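Local coordinates for Rep protein (PDB 1M55) that probably nicks viral DNA as the metal-dependent endonuclease domain of a rolling-circle-type replication initiator that also recognises the viral origin, at residues T54-I59 against W164-L169; R60-Y65 against V116-Q121. One frame throughout, in Å; residues are numbered along the deposited sequence.

Interaction 1 of 2, residues T54-I59 against W164-L169; sequences TVADRI and WAWTNL
Two first torsions bring Asp57 and Trp166 together: the Asp57 carboxyl group lies opposite its backbone N (chi1 -172°), while chi1 of -54° at Trp166 sets the indole opposite its own carbonyl carbon, from where it reaches helix 50-71. The contact is a helix-on-sheet junction of the Rep nuclease fold. Strand 162-167 pairs antiparallel with strand 77-83, to which Trp166 is tied by backbone hydrogen bonds with Val79, and the helix passes across this part of the sheet; even the closest CA pair, Asp57 and Trp166, is 9.1 Å apart, so the indole has to bridge the gap. Asp57 OD1 comes to 3.1 Å from Trp166 NE1, but the angle is too poor for a hydrogen bond. The same oxygen is only 3.4 Å from Trp166 CE2, evidence that it rests against the indole obliquely instead of meeting the N-H head on. The carboxylate and ring planes are 25° apart. The real grip on the acid comes from its own helix: OD1 forms a salt bridge with Arg60 and OD2 another with Arg61, which fixes the rotation of the carboxylate and would favour its charged form. Arg60 also makes a cation-pi contact with Trp166, so the indole sees both partners of one ion pair. Within the strand, Trp164 CD1 stands 3.3 Å above the plane of the Trp166 ring, offset toward its rim. At the far end of the indole, the methyl CB of Ala56 is 4.5 Å from Trp166 CH2.

Interaction 2 of 2, residues R60-Y65 against V116-Q121; sequences RRVFLY and VKVVFQ
A helix-helix contact of the Rep nuclease domain is made by Val62, on helix 50-71, which packs against Val118 and Val119, near the end of helix 101-118. The closest CA pair, Val62 and Val118, is 7.8 Å apart, near enough for short branched side chains to touch without a longer residue between them. A single methyl does the work from the helix 50-71 side: Val62 CG2 approaches Val118 CG1 to 3.8 Å. It also reaches Val119 CG2, at 4.2 Å, so this methyl touches one branch from each of two consecutive valines. The torsions select those branches, since chi1 of 177° at Val118 puts CG1 opposite its backbone N and chi1 of 171° at Val62 leaves CG2 beside its own. Val62 lies alongside both valines and runs antiparallel to them, not end to end. In the fold the seam runs further along helix 101-118, where Val62 also touches Gln114 and Leu115 and Phe63 touches Ile111. Val119 faces helix 24-32 as well, through Trp29, and its other methyl, CG1, stands 3.7 Å above the plane of the Phe120 ring, toward the rim. Val118 is exposed whereas Val119 is buried, so the contact runs from the surface inward. Elsewhere on helix 50-71, Arg60 NH2 lies 3.1 Å above the centre of the Arg61 guanidinium, the two groups being steeply turned to each other; Asp57 pairs with both.

Interactions 1 and 2 use successive parts of helix 50-71, and their centres lie 12 Å apart. The helix is thus held between the strand bearing Trp166 and the chain around Val119. Direct packing joins the contacts: Arg60 CD sits 3.3 Å from Trp166 CD2, and Arg58 CG lies 3.8 Å from Val119 CG2. Phe120 adds a third link, its CZ being 3.9 Å from Val55 CG1. Along the sequence, interaction 2 is nested inside the loop closed by interaction 1. The Trp166 side chain lies about 12 Å from a bound zinc ion. None of the zinc ligands, Glu82, His89 and His91 at one site, Gln73 and Glu95 at another, lies in the four segments.

Interaction 1 of 2, residues T54-I59 against W164-L169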
loop_
_atom_site.group_PDB
_atom_site.type_symbol
_atom_site.label_atom_id
_atom_site.label_comp_id
_atom_site.label_asym_id
_atom_site.label_seq_id
_atom_site.Cartn_x
_atom_site.Cartn_y
_atom_site.Cartn_z
ATOM N N THR A 54 4.055 3.467 10.486
ATOM C CA THR A 54 3.256 4.616 10.894
ATOM C C THR A 54 3.013 5.541 9.700
ATOM O O THR A 54 1.881 5.982 9.465
ATOM C CB THR A 54 3.940 5.365 12.064
ATOM O OG1 THR A 54 3.994 4.494 13.205
ATOM C CG2 THR A 54 3.176 6.632 12.428
ATOM N N VAL A 55 4.060 5.809 8.926
ATOM C CA VAL A 55 3.921 6.657 7.743
ATOM C C VAL A 55 3.055 5.937 6.709
ATOM O O VAL A 55 2.150 6.532 6.116
ATOM C CB VAL A 55 5.290 6.963 7.082
ATOM C CG1 VAL A 55 5.098 7.870 5.874
ATOM C CG2 VAL A 55 6.218 7.618 8.070
ATOM N N ALA A 56 3.325 4.647 6.522
ATOM C CA ALA A 56 2.602 3.827 5.554
ATOM C C ALA A 56 1.092 3.804 5.780
ATOM O O ALA A 56 0.319 3.969 4.830
ATOM C CB ALA A 56 3.151 2.411 5.556
ATOM N N ASP A 57 0.664 3.617 7.026
ATOM C CA ASP A 57 -0.768 3.578 7.305
ATOM C C ASP A 57 -1.436 4.911 7.008
ATOM O O ASP A 57 -2.561 4.942 6.501
ATOM C CB ASP A 57 -1.059 3.172 8.751
ATOM C CG ASP A 57 -2.545 2.935 9.001
ATOM O OD1 ASP A 57 -3.139 2.066 8.324
ATOM O OD2 ASP A 57 -3.125 3.633 9.855
ATOM N N ARG A 58 -0.758 6.011 7.331
ATOM C CA ARG A 58 -1.332 7.323 7.071
ATOM C C ARG A 58 -1.449 7.530 5.564
ATOM O O ARG A 58 -2.468 8.032 5.078
ATOM C CB ARG A 58 -0.497 8.432 7.710
ATOM C CG ARG A 58 -1.137 9.822 7.630
ATOM C CD ARG A 58 -2.541 9.854 8.249
ATOM N NE ARG A 58 -2.559 9.340 9.617
ATOM C CZ ARG A 58 -2.204 10.037 10.691
ATOM N NH1 ARG A 58 -1.807 11.301 10.574
ATOM N NH2 ARG A 58 -2.196 9.453 11.882
ATOM N N ILE A 59 -0.424 7.121 4.821
ATOM C CA ILE A 59 -0.447 7.244 3.366
ATOM C C ILE A 59 -1.623 6.430 2.824
ATOM O O ILE A 59 -2.404 6.920 2.004
ATOM C CB ILE A 59 0.865 6.716 2.728
ATOM C CG1 ILE A 59 2.019 7.673 3.022
ATOM C CG2 ILE A 59 0.700 6.535 1.214
ATOM C CD1 ILE A 59 3.362 7.173 2.504
ATOM N N TRP A 164 3.137 -5.476 6.668
ATOM C CA TRP A 164 1.755 -5.347 7.130
ATOM C C TRP A 164 0.839 -5.371 5.911
ATOM O O TRP A 164 1.305 -5.261 4.780
ATOM C CB TRP A 164 1.581 -4.008 7.859
ATOM C CG TRP A 164 0.508 -3.981 8.913
ATOM C CD1 TRP A 164 -0.790 -3.599 8.753
ATOM C CD2 TRP A 164 0.670 -4.285 10.303
ATOM N NE1 TRP A 164 -1.447 -3.634 9.962
ATOM C CE2 TRP A 164 -0.574 -4.052 10.930
ATOM C CE3 TRP A 164 1.747 -4.724 11.083
ATOM C CZ2 TRP A 164 -0.771 -4.243 12.301
ATOM C CZ3 TRP A 164 1.551 -4.916 12.449
ATOM C CH2 TRP A 164 0.300 -4.674 13.042
ATOM N N ALA A 165 -0.462 -5.514 6.139
ATOM C CA ALA A 165 -1.424 -5.508 5.046
ATOM C C ALA A 165 -2.798 -5.143 5.588
ATOM O O ALA A 165 -3.081 -5.359 6.768
ATOM C CB ALA A 165 -1.464 -6.865 4.335
ATOM N N TRP A 166 -3.628 -4.570 4.723
ATOM C CA TRP A 166 -4.980 -4.147 5.079
ATOM C C TRP A 166 -5.898 -4.463 3.905
ATOM O O TRP A 166 -5.476 -4.422 2.748
ATOM C CB TRP A 166 -5.043 -2.627 5.290
ATOM C CG TRP A 166 -4.079 -2.030 6.274
ATOM C CD1 TRP A 166 -4.351 -1.659 7.564
ATOM C CD2 TRP A 166 -2.734 -1.604 6.011
ATOM N NE1 TRP A 166 -3.265 -1.013 8.109
ATOM C CE2 TRP A 166 -2.260 -0.965 7.179
ATOM C CE3 TRP A 166 -1.888 -1.693 4.895
ATOM C CZ2 TRP A 166 -0.975 -0.413 7.265
ATOM C CZ3 TRP A 166 -0.612 -1.143 4.980
ATOM C CH2 TRP A 166 -0.169 -0.510 6.158
ATOM N N THR A 167 -7.168 -4.720 4.192
ATOM C CA THR A 167 -8.129 -5.001 3.135
ATOM C C THR A 167 -9.553 -4.948 3.661
ATOM O O THR A 167 -9.787 -5.125 4.863
ATOM C CB THR A 167 -7.908 -6.402 2.513
ATOM O OG1 THR A 167 -8.782 -6.577 1.393
ATOM C CG2 THR A 167 -8.184 -7.499 3.532
ATOM N N ASN A 168 -10.483 -4.627 2.769
ATOM C CA ASN A 168 -11.895 -4.623 3.123
ATOM C C ASN A 168 -12.589 -5.720 2.308
ATOM O O ASN A 168 -13.812 -5.733 2.170
ATOM C CB ASN A 168 -12.555 -3.243 2.946
ATOM C CG ASN A 168 -12.479 -2.718 1.530
ATOM O OD1 ASN A 168 -11.870 -3.329 0.652
ATOM N ND2 ASN A 168 -13.084 -1.560 1.304
ATOM N N LEU A 169 -11.785 -6.634 1.759
ATOM C CA LEU A 169 -12.298 -7.775 1.004
ATOM C C LEU A 169 -12.432 -8.906 2.023
ATOM O O LEU A 169 -11.434 -9.380 2.570
ATOM C CB LEU A 169 -11.322 -8.184 -0.108
ATOM C CG LEU A 169 -11.142 -7.188 -1.258
ATOM C CD1 LEU A 169 -9.923 -7.551 -2.085
ATOM C CD2 LEU A 169 -12.399 -7.159 -2.120
#

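Interaction 2 of 2, residues R60-Y65 against V116-Q121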
loop_
_atom_site.group_PDB
_atom_site.type_symbol
_atom_site.label_atom_id
_atom_site.label_comp_id
_atom_site.label_asym_id
_atom_site.label_seq_id
_atom_site.Cartn_x
_atom_site.Cartn_y
_atom_site.Cartn_z
ATOM N N ARG A 60 -1.747 5.191 3.293
ATOM C CA ARG A 60 -2.821 4.309 2.858
ATOM C C ARG A 60 -4.199 4.935 3.058
ATOM O O ARG A 60 -5.008 4.980 2.125
ATOM C CB ARG A 60 -2.758 2.976 3.606
ATOM C CG ARG A 60 -3.920 2.068 3.284
ATOM C CD ARG A 60 -4.004 0.916 4.244
ATOM N NE ARG A 60 -4.355 1.310 5.610
ATOM C CZ ARG A 60 -5.592 1.288 6.101
ATOM N NH1 ARG A 60 -6.614 0.913 5.336
ATOM N NH2 ARG A 60 -5.795 1.537 7.386
ATOM N N ARG A 61 -4.470 5.416 4.269
ATOM C CA ARG A 61 -5.769 6.020 4.550
ATOM C C ARG A 61 -6.023 7.276 3.718
ATOM O O ARG A 61 -7.088 7.423 3.121
ATOM C CB ARG A 61 -5.917 6.316 6.041
ATOM C CG ARG A 61 -5.941 5.064 6.909
ATOM C CD ARG A 61 -6.028 5.435 8.381
ATOM N NE ARG A 61 -5.923 4.275 9.264
ATOM C CZ ARG A 61 -6.953 3.529 9.653
ATOM N NH1 ARG A 61 -8.180 3.809 9.238
ATOM N NH2 ARG A 61 -6.757 2.519 10.488
ATOM N N VAL A 62 -5.048 8.177 3.657
ATOM C CA VAL A 62 -5.217 9.400 2.878
ATOM C C VAL A 62 -5.457 9.065 1.399
ATOM O O VAL A 62 -6.329 9.656 0.748
ATOM C CB VAL A 62 -4.005 10.350 3.034
ATOM C CG1 VAL A 62 -4.106 11.508 2.044
ATOM C CG2 VAL A 62 -3.954 10.886 4.468
ATOM N N PHE A 63 -4.721 8.078 0.897
ATOM C CA PHE A 63 -4.845 7.638 -0.487
ATOM C C PHE A 63 -6.261 7.126 -0.737
ATOM O O PHE A 63 -6.930 7.563 -1.673
ATOM C CB PHE A 63 -3.828 6.519 -0.770
ATOM C CG PHE A 63 -3.804 6.053 -2.205
ATOM C CD1 PHE A 63 -2.756 6.416 -3.045
ATOM C CD2 PHE A 63 -4.818 5.245 -2.715
ATOM C CE1 PHE A 63 -2.722 5.983 -4.374
ATOM C CE2 PHE A 63 -4.793 4.808 -4.038
ATOM C CZ PHE A 63 -3.741 5.178 -4.868
ATOM N N LEU A 64 -6.715 6.204 0.107
ATOM C CA LEU A 64 -8.042 5.617 -0.049
ATOM C C LEU A 64 -9.184 6.613 0.059
ATOM O O LEU A 64 -10.136 6.547 -0.715
ATOM C CB LEU A 64 -8.246 4.467 0.943
ATOM C CG LEU A 64 -7.344 3.251 0.691
ATOM C CD1 LEU A 64 -7.451 2.262 1.841
ATOM C CD2 LEU A 64 -7.698 2.596 -0.636
ATOM N N TYR A 65 -9.090 7.543 1.005
ATOM C CA TYR A 65 -10.142 8.538 1.185
ATOM C C TYR A 65 -10.230 9.437 -0.043
ATOM O O TYR A 65 -11.327 9.752 -0.515
ATOM C CB TYR A 65 -9.905 9.354 2.465
ATOM C CG TYR A 65 -9.906 8.513 3.735
ATOM C CD1 TYR A 65 -9.450 9.038 4.948
ATOM C CD2 TYR A 65 -10.307 7.173 3.710
ATOM C CE1 TYR A 65 -9.389 8.246 6.097
ATOM C CE2 TYR A 65 -10.244 6.374 4.852
ATOM C CZ TYR A 65 -9.784 6.917 6.038
ATOM O OH TYR A 65 -9.699 6.115 7.155
ATOM N N VAL A 116 1.357 14.832 -0.083
ATOM C CA VAL A 116 2.413 15.796 0.217
ATOM C C VAL A 116 1.946 16.802 1.275
ATOM O O VAL A 116 2.668 17.094 2.232
ATOM C CB VAL A 116 2.879 16.524 -1.071
ATOM C CG1 VAL A 116 3.829 17.678 -0.742
ATOM C CG2 VAL A 116 3.571 15.530 -2.000
ATOM N N LYS A 117 0.722 17.293 1.129
ATOM C CA LYS A 117 0.180 18.259 2.080
ATOM C C LYS A 117 -0.158 17.684 3.454
ATOM O O LYS A 117 0.246 18.229 4.483
ATOM C CB LYS A 117 -1.058 18.938 1.490
ATOM C CG LYS A 117 -0.738 19.869 0.335
ATOM C CD LYS A 117 -1.941 20.672 -0.120
ATOM C CE LYS A 117 -2.985 19.803 -0.784
ATOM N NZ LYS A 117 -4.072 20.641 -1.364
ATOM N N VAL A 118 -0.896 16.580 3.470
ATOM C CA VAL A 118 -1.333 15.956 4.715
ATOM C C VAL A 118 -0.287 15.174 5.500
ATOM O O VAL A 118 -0.158 15.339 6.717
ATOM C CB VAL A 118 -2.551 15.027 4.459
ATOM C CG1 VAL A 118 -2.963 14.306 5.733
ATOM C CG2 VAL A 118 -3.706 15.833 3.907
ATOM N N VAL A 119 0.452 14.314 4.814
ATOM C CA VAL A 119 1.432 13.483 5.492
ATOM C C VAL A 119 2.816 14.112 5.606
ATOM O O VAL A 119 3.492 13.956 6.626
ATOM C CB VAL A 119 1.564 12.095 4.790
ATOM C CG1 VAL A 119 2.335 11.123 5.668
ATOM C CG2 VAL A 119 0.191 11.529 4.448
ATOM N N PHE A 120 3.207 14.879 4.594
ATOM C CA PHE A 120 4.544 15.451 4.571
ATOM C C PHE A 120 4.727 16.949 4.756
ATOM O O PHE A 120 5.759 17.500 4.378
ATOM C CB PHE A 120 5.276 14.930 3.333
ATOM C CG PHE A 120 5.260 13.432 3.236
ATOM C CD1 PHE A 120 4.533 12.790 2.239
ATOM C CD2 PHE A 120 5.900 12.662 4.204
ATOM C CE1 PHE A 120 4.440 11.396 2.215
ATOM C CE2 PHE A 120 5.813 11.277 4.189
ATOM C CZ PHE A 120 5.080 10.641 3.195
ATOM N N GLN A 121 3.738 17.599 5.364
ATOM C CA GLN A 121 3.811 19.030 5.660
ATOM C C GLN A 121 4.176 19.910 4.466
ATOM O O GLN A 121 4.847 20.934 4.625
ATOM C CB GLN A 121 4.830 19.259 6.786
ATOM C CG GLN A 121 4.628 18.364 7.988
ATOM C CD GLN A 121 5.768 18.438 8.994
ATOM O OE1 GLN A 121 6.589 19.356 8.968
ATOM N NE2 GLN A 121 5.830 17.452 9.878
#